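Proteasome activator protein PA26 (Trypanosoma brucei, PDB 1YAR) probably binds the ends of the 20S proteasome and stimulates its degradation of peptides, as an 11S-type activator. Local coordinates at residues A91-P103 with Q116-I128. Residues are numbered along the deposited sequence; the frame is centred on the assembly and turned at random. Where two conformers were deposited one is given.
Sequences AETIRTVIAIRIP and QHAVLKIIDELEI
Ile98 enters a knob-into-hole packing among Gln116, Val119, Leu120 and Ile123, joining two antiparallel helices of the PA28-type helical bundle (157° between the axes of 91-99 and 116-128). Its CG2 lies 3.7 Å from Leu120 CG, and further along Ile94 CG2 meets Ile123 CD1 at 3.5 Å. Polar groups lie at both ends of this apolar seam and along one flank. At one end the extended Gln116 side chain (chi2 -179°) delivers NE2 to Arg101 O, 3.1 Å away; the hydrogen bond is almost straight, yet the donor lies above the carbonyl plane, off the lone pairs. NE2 also donates to Leu225 O, whereas OE1 of the same amide is buried without any partner, bordered by Ile102 and Pro103. At the other end Glu92 OE2 stands 2.4 Å from Glu127 OE1, a separation so short that a proton shared between the two acids is likely, though the distance itself is doubtful. Glu92 OE1 is hydrogen-bonded to Thr209 OG1 and OE2 to His206 ND1 of a neighbouring subunit, so Glu92 sits at the interface. On the flank, one of two Arg95 conformers makes a salt bridge from NH1 to Asp124 OD1, too short to be taken at face value, with OD1 over one guanidinium face.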
ATOM      1  N   ALA O  91     -95.805 -31.803 -36.656  1.00 23.76           N
ATOM      2  CA  ALA O  91     -94.381 -32.174 -36.497  1.00 24.03           C
ATOM      3  C   ALA O  91     -93.536 -31.791 -37.723  1.00 24.25           C
ATOM      4  O   ALA O  91     -92.395 -31.342 -37.589  1.00 24.47           O
ATOM      5  CB  ALA O  91     -94.258 -33.653 -36.222  1.00 24.19           C
ATOM      6  N   GLU O  92     -94.103 -31.967 -38.920  1.00 24.66           N
ATOM      7  CA  GLU O  92     -93.393 -31.636 -40.156  1.00 24.67           C
ATOM      8  C   GLU O  92     -93.140 -30.138 -40.301  1.00 25.04           C
ATOM      9  O   GLU O  92     -92.133 -29.738 -40.876  1.00 25.14           O
ATOM     10  CB  GLU O  92     -94.132 -32.181 -41.378  1.00 25.60           C
ATOM     11  CG  GLU O  92     -94.139 -33.706 -41.472  1.00 25.70           C
ATOM     12  CD  GLU O  92     -92.814 -34.297 -41.930  1.00 30.54           C
ATOM     13  OE1 GLU O  92     -91.945 -33.568 -42.453  1.00 28.47           O
ATOM     14  OE2 GLU O  92     -92.634 -35.523 -41.771  1.00 33.90           O
ATOM     15  N   THR O  93     -94.054 -29.316 -39.772  1.00 24.83           N
ATOM     16  CA  THR O  93     -93.834 -27.876 -39.698  1.00 25.04           C
ATOM     17  C   THR O  93     -92.608 -27.576 -38.841  1.00 24.68           C
ATOM     18  O   THR O  93     -91.746 -26.795 -39.252  1.00 24.37           O
ATOM     19  CB  THR O  93     -95.097 -27.194 -39.142  1.00 25.48           C
ATOM     20  OG1 THR O  93     -96.160 -27.387 -40.088  1.00 26.42           O
ATOM     21  CG2 THR O  93     -94.920 -25.675 -39.031  1.00 26.75           C
ATOM     22  N   ILE O  94     -92.521 -28.189 -37.659  1.00 24.16           N
ATOM     23  CA  ILE O  94     -91.346 -27.948 -36.803  1.00 24.24           C
ATOM     24  C   ILE O  94     -90.078 -28.426 -37.496  1.00 23.55           C
ATOM     25  O   ILE O  94     -89.062 -27.739 -37.478  1.00 23.17           O
ATOM     26  CB  ILE O  94     -91.470 -28.575 -35.412  1.00 24.12           C
ATOM     27  CG1 ILE O  94     -92.737 -28.076 -34.706  1.00 25.07           C
ATOM     28  CG2 ILE O  94     -90.210 -28.206 -34.588  1.00 24.90           C
ATOM     29  CD1 ILE O  94     -93.050 -28.790 -33.383  1.00 24.92           C
ATOM     30  N   ARG O  95     -90.170 -29.610 -38.091  0.50 24.03           N
ATOM     31  CA  ARG O  95     -89.074 -30.224 -38.805  0.50 24.58           C
ATOM     32  C   ARG O  95     -88.529 -29.242 -39.830  0.50 24.47           C
ATOM     33  O   ARG O  95     -87.324 -28.994 -39.880  0.50 23.92           O
ATOM     34  CB  ARG O  95     -89.591 -31.492 -39.486  0.50 24.96           C
ATOM     35  CG  ARG O  95     -88.561 -32.513 -39.849  0.50 27.39           C
ATOM     36  CD  ARG O  95     -89.069 -33.952 -39.653  0.50 30.43           C
ATOM     37  NE  ARG O  95     -88.653 -34.843 -40.733  0.50 33.58           N
ATOM     38  CZ  ARG O  95     -87.446 -35.388 -40.843  0.50 34.90           C
ATOM     39  NH1 ARG O  95     -86.517 -35.144 -39.928  0.50 36.90           N
ATOM     40  NH2 ARG O  95     -87.169 -36.188 -41.864  0.50 35.70           N
ATOM     41  N   THR O  96     -89.436 -28.670 -40.626  1.00 24.12           N
ATOM     42  CA  THR O  96     -89.089 -27.744 -41.706  1.00 23.94           C
ATOM     43  C   THR O  96     -88.376 -26.511 -41.161  1.00 23.23           C
ATOM     44  O   THR O  96     -87.360 -26.113 -41.693  1.00 22.83           O
ATOM     45  CB  THR O  96     -90.363 -27.328 -42.479  1.00 24.08           C
ATOM     46  OG1 THR O  96     -90.858 -28.467 -43.174  1.00 23.88           O
ATOM     47  CG2 THR O  96     -90.020 -26.333 -43.614  1.00 24.95           C
ATOM     48  N   VAL O  97     -88.922 -25.926 -40.101  1.00 23.03           N
ATOM     49  CA  VAL O  97     -88.349 -24.714 -39.485  1.00 23.01           C
ATOM     50  C   VAL O  97     -86.886 -24.959 -39.091  1.00 23.13           C
ATOM     51  O   VAL O  97     -85.986 -24.128 -39.347  1.00 22.50           O
ATOM     52  CB  VAL O  97     -89.171 -24.286 -38.262  1.00 22.09           C
ATOM     53  CG1 VAL O  97     -88.431 -23.241 -37.419  1.00 22.41           C
ATOM     54  CG2 VAL O  97     -90.556 -23.764 -38.690  1.00 23.35           C
ATOM     55  N   ILE O  98     -86.641 -26.117 -38.486  1.00 22.84           N
ATOM     56  CA  ILE O  98     -85.252 -26.494 -38.159  1.00 23.33           C
ATOM     57  C   ILE O  98     -84.398 -26.828 -39.394  1.00 23.36           C
ATOM     58  O   ILE O  98     -83.318 -26.249 -39.589  1.00 23.10           O
ATOM     59  CB  ILE O  98     -85.238 -27.651 -37.131  1.00 22.83           C
ATOM     60  CG1 ILE O  98     -86.036 -27.249 -35.883  1.00 23.39           C
ATOM     61  CG2 ILE O  98     -83.800 -28.000 -36.768  1.00 22.57           C
ATOM     62  CD1 ILE O  98     -86.399 -28.434 -34.977  1.00 22.87           C
ATOM     63  N   ALA O  99     -84.874 -27.746 -40.231  1.00 23.57           N
ATOM     64  CA  ALA O  99     -84.061 -28.269 -41.327  1.00 23.90           C
ATOM     65  C   ALA O  99     -83.591 -27.203 -42.314  1.00 24.01           C
ATOM     66  O   ALA O  99     -82.478 -27.293 -42.848  1.00 24.67           O
ATOM     67  CB  ALA O  99     -84.780 -29.399 -42.064  1.00 24.05           C
ATOM     68  N   ILE O 100     -84.417 -26.189 -42.550  1.00 23.64           N
ATOM     69  CA  ILE O 100     -84.027 -25.112 -43.463  1.00 23.51           C
ATOM     70  C   ILE O 100     -83.100 -24.079 -42.805  1.00 23.62           C
ATOM     71  O   ILE O 100     -82.740 -23.083 -43.444  1.00 23.81           O
ATOM     72  CB  ILE O 100     -85.290 -24.411 -44.113  1.00 23.05           C
ATOM     73  CG1 ILE O 100     -86.083 -23.634 -43.053  1.00 23.98           C
ATOM     74  CG2 ILE O 100     -86.167 -25.451 -44.790  1.00 21.18           C
ATOM     75  CD1 ILE O 100     -87.381 -22.935 -43.598  1.00 24.11           C
ATOM     76  N   ARG O 101     -82.744 -24.285 -41.533  1.00 22.74           N
ATOM     77  CA  ARG O 101     -81.729 -23.438 -40.876  1.00 22.83           C
ATOM     78  C   ARG O 101     -80.475 -24.200 -40.423  1.00 22.77           C
ATOM     79  O   ARG O 101     -79.637 -23.666 -39.690  1.00 22.97           O
ATOM     80  CB  ARG O 101     -82.341 -22.671 -39.707  1.00 23.07           C
ATOM     81  CG  ARG O 101     -83.413 -21.680 -40.126  1.00 24.31           C
ATOM     82  CD  ARG O 101     -84.203 -21.092 -38.969  1.00 23.16           C
ATOM     83  NE  ARG O 101     -85.080 -20.005 -39.430  1.00 25.97           N
ATOM     84  CZ  ARG O 101     -86.279 -20.157 -39.992  1.00 25.90           C
ATOM     85  NH1 ARG O 101     -86.809 -21.370 -40.176  1.00 21.68           N
ATOM     86  NH2 ARG O 101     -86.962 -19.072 -40.372  1.00 26.95           N
ATOM     87  N   ILE O 102     -80.335 -25.445 -40.860  1.00 23.39           N
ATOM     88  CA  ILE O 102     -79.076 -26.170 -40.627  1.00 24.18           C
ATOM     89  C   ILE O 102     -78.042 -25.445 -41.465  1.00 24.10           C
ATOM     90  O   ILE O 102     -78.260 -25.264 -42.654  1.00 23.98           O
ATOM     91  CB  ILE O 102     -79.208 -27.657 -41.023  1.00 24.17           C
ATOM     92  CG1 ILE O 102     -80.144 -28.373 -40.043  1.00 23.93           C
ATOM     93  CG2 ILE O 102     -77.813 -28.343 -41.051  1.00 25.11           C
ATOM     94  CD1 ILE O 102     -80.632 -29.745 -40.558  1.00 25.54           C
ATOM     95  N   PRO O 103     -76.955 -24.968 -40.846  1.00 24.43           N
ATOM     96  CA  PRO O 103     -76.024 -24.075 -41.548  1.00 24.50           C
ATOM     97  C   PRO O 103     -75.007 -24.792 -42.415  1.00 24.86           C
ATOM     98  O   PRO O 103     -74.990 -26.036 -42.461  1.00 24.42           O
ATOM     99  CB  PRO O 103     -75.319 -23.336 -40.401  1.00 25.03           C
ATOM    100  CG  PRO O 103     -75.300 -24.342 -39.261  1.00 24.70           C
ATOM    101  CD  PRO O 103     -76.583 -25.165 -39.430  1.00 23.78           C
ATOM    102  N   GLN O 116     -79.804 -28.763 -33.093  1.00 21.43           N
ATOM    103  CA  GLN O 116     -80.719 -28.984 -34.209  1.00 21.88           C
ATOM    104  C   GLN O 116     -80.923 -30.469 -34.532  1.00 22.35           C
ATOM    105  O   GLN O 116     -82.070 -30.930 -34.659  1.00 20.90           O
ATOM    106  CB  GLN O 116     -80.217 -28.248 -35.440  1.00 21.91           C
ATOM    107  CG  GLN O 116     -80.235 -26.743 -35.295  1.00 21.39           C
ATOM    108  CD  GLN O 116     -79.755 -26.076 -36.551  1.00 23.04           C
ATOM    109  OE1 GLN O 116     -78.747 -26.506 -37.141  1.00 21.76           O
ATOM    110  NE2 GLN O 116     -80.497 -25.062 -37.014  1.00 21.59           N
ATOM    111  N   HIS O 117     -79.817 -31.219 -34.658  1.00 22.77           N
ATOM    112  CA  HIS O 117     -79.902 -32.662 -34.905  1.00 24.38           C
ATOM    113  C   HIS O 117     -80.577 -33.432 -33.738  1.00 23.82           C
ATOM    114  O   HIS O 117     -81.352 -34.367 -33.970  1.00 24.28           O
ATOM    115  CB  HIS O 117     -78.524 -33.252 -35.273  1.00 25.65           C
ATOM    116  CG  HIS O 117     -78.006 -32.794 -36.606  1.00 31.46           C
ATOM    117  ND1 HIS O 117     -78.730 -32.929 -37.772  1.00 37.47           N
ATOM    118  CD2 HIS O 117     -76.821 -32.245 -36.962  1.00 35.28           C
ATOM    119  CE1 HIS O 117     -78.025 -32.448 -38.784  1.00 38.90           C
ATOM    120  NE2 HIS O 117     -76.862 -32.029 -38.321  1.00 37.84           N
ATOM    121  N   ALA O 118     -80.317 -33.029 -32.495  1.00 23.68           N
ATOM    122  CA  ALA O 118     -80.955 -33.682 -31.350  1.00 23.33           C
ATOM    123  C   ALA O 118     -82.479 -33.483 -31.331  1.00 23.52           C
ATOM    124  O   ALA O 118     -83.240 -34.439 -31.088  1.00 22.68           O
ATOM    125  CB  ALA O 118     -80.339 -33.214 -30.050  1.00 24.08           C
ATOM    126  N   VAL O 119     -82.938 -32.265 -31.612  1.00 23.41           N
ATOM    127  CA  VAL O 119     -84.408 -32.035 -31.643  1.00 23.41           C
ATOM    128  C   VAL O 119     -85.057 -32.691 -32.882  1.00 23.48           C
ATOM    129  O   VAL O 119     -86.149 -33.277 -32.791  1.00 23.94           O
ATOM    130  CB  VAL O 119     -84.779 -30.539 -31.462  1.00 23.49           C
ATOM    131  CG1 VAL O 119     -86.309 -30.342 -31.545  1.00 23.07           C
ATOM    132  CG2 VAL O 119     -84.248 -30.011 -30.128  1.00 22.91           C
ATOM    133  N   LEU O 120     -84.363 -32.676 -34.016  1.00 24.09           N
ATOM    134  CA  LEU O 120     -84.858 -33.368 -35.204  1.00 23.90           C
ATOM    135  C   LEU O 120     -84.976 -34.874 -34.951  1.00 24.70           C
ATOM    136  O   LEU O 120     -85.919 -35.510 -35.412  1.00 23.90           O
ATOM    137  CB  LEU O 120     -83.960 -33.100 -36.409  1.00 24.08           C
ATOM    138  CG  LEU O 120     -84.128 -31.716 -37.057  1.00 24.89           C
ATOM    139  CD1 LEU O 120     -83.007 -31.451 -38.041  1.00 25.79           C
ATOM    140  CD2 LEU O 120     -85.507 -31.605 -37.735  1.00 25.43           C
ATOM    141  N   LYS O 121     -84.014 -35.430 -34.214  1.00 24.88           N
ATOM    142  CA  LYS O 121     -84.047 -36.841 -33.834  1.00 26.24           C
ATOM    143  C   LYS O 121     -85.307 -37.202 -33.030  1.00 24.61           C
ATOM    144  O   LYS O 121     -85.967 -38.199 -33.340  1.00 24.84           O
ATOM    145  CB  LYS O 121     -82.775 -37.232 -33.047  1.00 26.62           C
ATOM    146  CG  LYS O 121     -82.705 -38.730 -32.718  1.00 29.75           C
ATOM    147  CD  LYS O 121     -81.454 -39.093 -31.905  1.00 30.61           C
ATOM    148  CE  LYS O 121     -81.309 -40.628 -31.835  1.00 38.74           C
ATOM    149  NZ  LYS O 121     -80.559 -41.056 -30.607  1.00 42.51           N
ATOM    150  N   ILE O 122     -85.650 -36.399 -32.023  0.50 24.53           N
ATOM    151  CA  ILE O 122     -86.834 -36.701 -31.208  0.50 24.47           C
ATOM    152  C   ILE O 122     -88.143 -36.472 -31.976  0.50 24.29           C
ATOM    153  O   ILE O 122     -89.134 -37.157 -31.731  0.50 23.93           O
ATOM    154  CB  ILE O 122     -86.840 -35.965 -29.836  0.50 25.09           C
ATOM    155  CG1 ILE O 122     -87.289 -34.513 -29.973  0.50 24.54           C
ATOM    156  CG2 ILE O 122     -85.491 -36.071 -29.145  0.50 25.24           C
ATOM    157  CD1 ILE O 122     -87.574 -33.840 -28.646  0.50 25.42           C
ATOM    158  N   ILE O 123     -88.144 -35.523 -32.908  1.00 23.71           N
ATOM    159  CA  ILE O 123     -89.330 -35.330 -33.769  1.00 24.87           C
ATOM    160  C   ILE O 123     -89.468 -36.475 -34.764  1.00 25.42           C
ATOM    161  O   ILE O 123     -90.570 -36.975 -34.987  1.00 25.40           O
ATOM    162  CB  ILE O 123     -89.363 -33.955 -34.451  1.00 25.11           C
ATOM    163  CG1 ILE O 123     -89.419 -32.867 -33.374  1.00 26.11           C
ATOM    164  CG2 ILE O 123     -90.681 -33.795 -35.218  1.00 25.13           C
ATOM    165  CD1 ILE O 123     -89.136 -31.485 -33.894  1.00 29.21           C
ATOM    166  N   ASP O 124     -88.346 -36.912 -35.335  1.00 26.31           N
ATOM    167  CA  ASP O 124     -88.328 -38.140 -36.142  1.00 27.89           C
ATOM    168  C   ASP O 124     -88.875 -39.369 -35.405  1.00 27.67           C
ATOM    169  O   ASP O 124     -89.664 -40.141 -35.973  1.00 27.15           O
ATOM    170  CB  ASP O 124     -86.911 -38.448 -36.612  1.00 28.57           C
ATOM    171  CG  ASP O 124     -86.438 -37.517 -37.709  1.00 33.49           C
ATOM    172  OD1 ASP O 124     -87.283 -36.819 -38.332  1.00 36.09           O
ATOM    173  OD2 ASP O 124     -85.219 -37.412 -38.016  1.00 36.64           O
ATOM    174  N   GLU O 125     -88.425 -39.567 -34.164  1.00 28.07           N
ATOM    175  CA  GLU O 125     -88.931 -40.653 -33.316  1.00 28.91           C
ATOM    176  C   GLU O 125     -90.441 -40.528 -33.112  1.00 27.23           C
ATOM    177  O   GLU O 125     -91.166 -41.517 -33.191  1.00 26.47           O
ATOM    178  CB  GLU O 125     -88.239 -40.672 -31.941  1.00 28.80           C
ATOM    179  CG  GLU O 125     -88.507 -41.964 -31.152  1.00 32.37           C
ATOM    180  CD  GLU O 125     -87.991 -41.943 -29.714  1.00 33.97           C
ATOM    181  OE1 GLU O 125     -87.204 -41.030 -29.352  1.00 40.77           O
ATOM    182  OE2 GLU O 125     -88.395 -42.833 -28.928  1.00 39.84           O
ATOM    183  N   LEU O 126     -90.906 -39.317 -32.839  1.00 26.18           N
ATOM    184  CA  LEU O 126     -92.349 -39.077 -32.745  1.00 25.70           C
ATOM    185  C   LEU O 126     -93.080 -39.524 -34.012  1.00 25.81           C
ATOM    186  O   LEU O 126     -94.071 -40.252 -33.932  1.00 25.44           O
ATOM    187  CB  LEU O 126     -92.642 -37.604 -32.425  1.00 26.00           C
ATOM    188  CG  LEU O 126     -94.085 -37.103 -32.581  1.00 26.36           C
ATOM    189  CD1 LEU O 126     -94.987 -37.767 -31.558  1.00 27.66           C
ATOM    190  CD2 LEU O 126     -94.133 -35.586 -32.414  1.00 26.22           C
ATOM    191  N   GLU O 127     -92.591 -39.099 -35.174  1.00 25.71           N
ATOM    192  CA  GLU O 127     -93.287 -39.368 -36.437  1.00 27.09           C
ATOM    193  C   GLU O 127     -93.195 -40.803 -36.908  1.00 27.37           C
ATOM    194  O   GLU O 127     -94.189 -41.370 -37.382  1.00 28.60           O
ATOM    195  CB  GLU O 127     -92.755 -38.455 -37.546  1.00 26.83           C
ATOM    196  CG  GLU O 127     -93.024 -36.984 -37.328  1.00 28.91           C
ATOM    197  CD  GLU O 127     -92.730 -36.184 -38.582  1.00 33.33           C
ATOM    198  OE1 GLU O 127     -92.999 -36.702 -39.676  1.00 35.69           O
ATOM    199  OE2 GLU O 127     -92.221 -35.057 -38.493  1.00 35.17           O
ATOM    200  N   ILE O 128     -92.005 -41.385 -36.787  1.00 27.88           N
ATOM    201  CA  ILE O 128     -91.749 -42.721 -37.315  1.00 28.41           C
ATOM    202  C   ILE O 128     -92.141 -43.805 -36.301  1.00 28.18           C
ATOM    203  O   ILE O 128     -92.849 -44.761 -36.635  1.00 28.16           O
ATOM    204  CB  ILE O 128     -90.257 -42.872 -37.727  1.00 28.73           C
ATOM    205  CG1 ILE O 128     -89.829 -41.806 -38.755  1.00 30.02           C
ATOM    206  CG2 ILE O 128     -89.954 -44.293 -38.206  1.00 29.82           C
ATOM    207  CD1 ILE O 128     -90.769 -41.595 -39.917  1.00 32.79           C
TER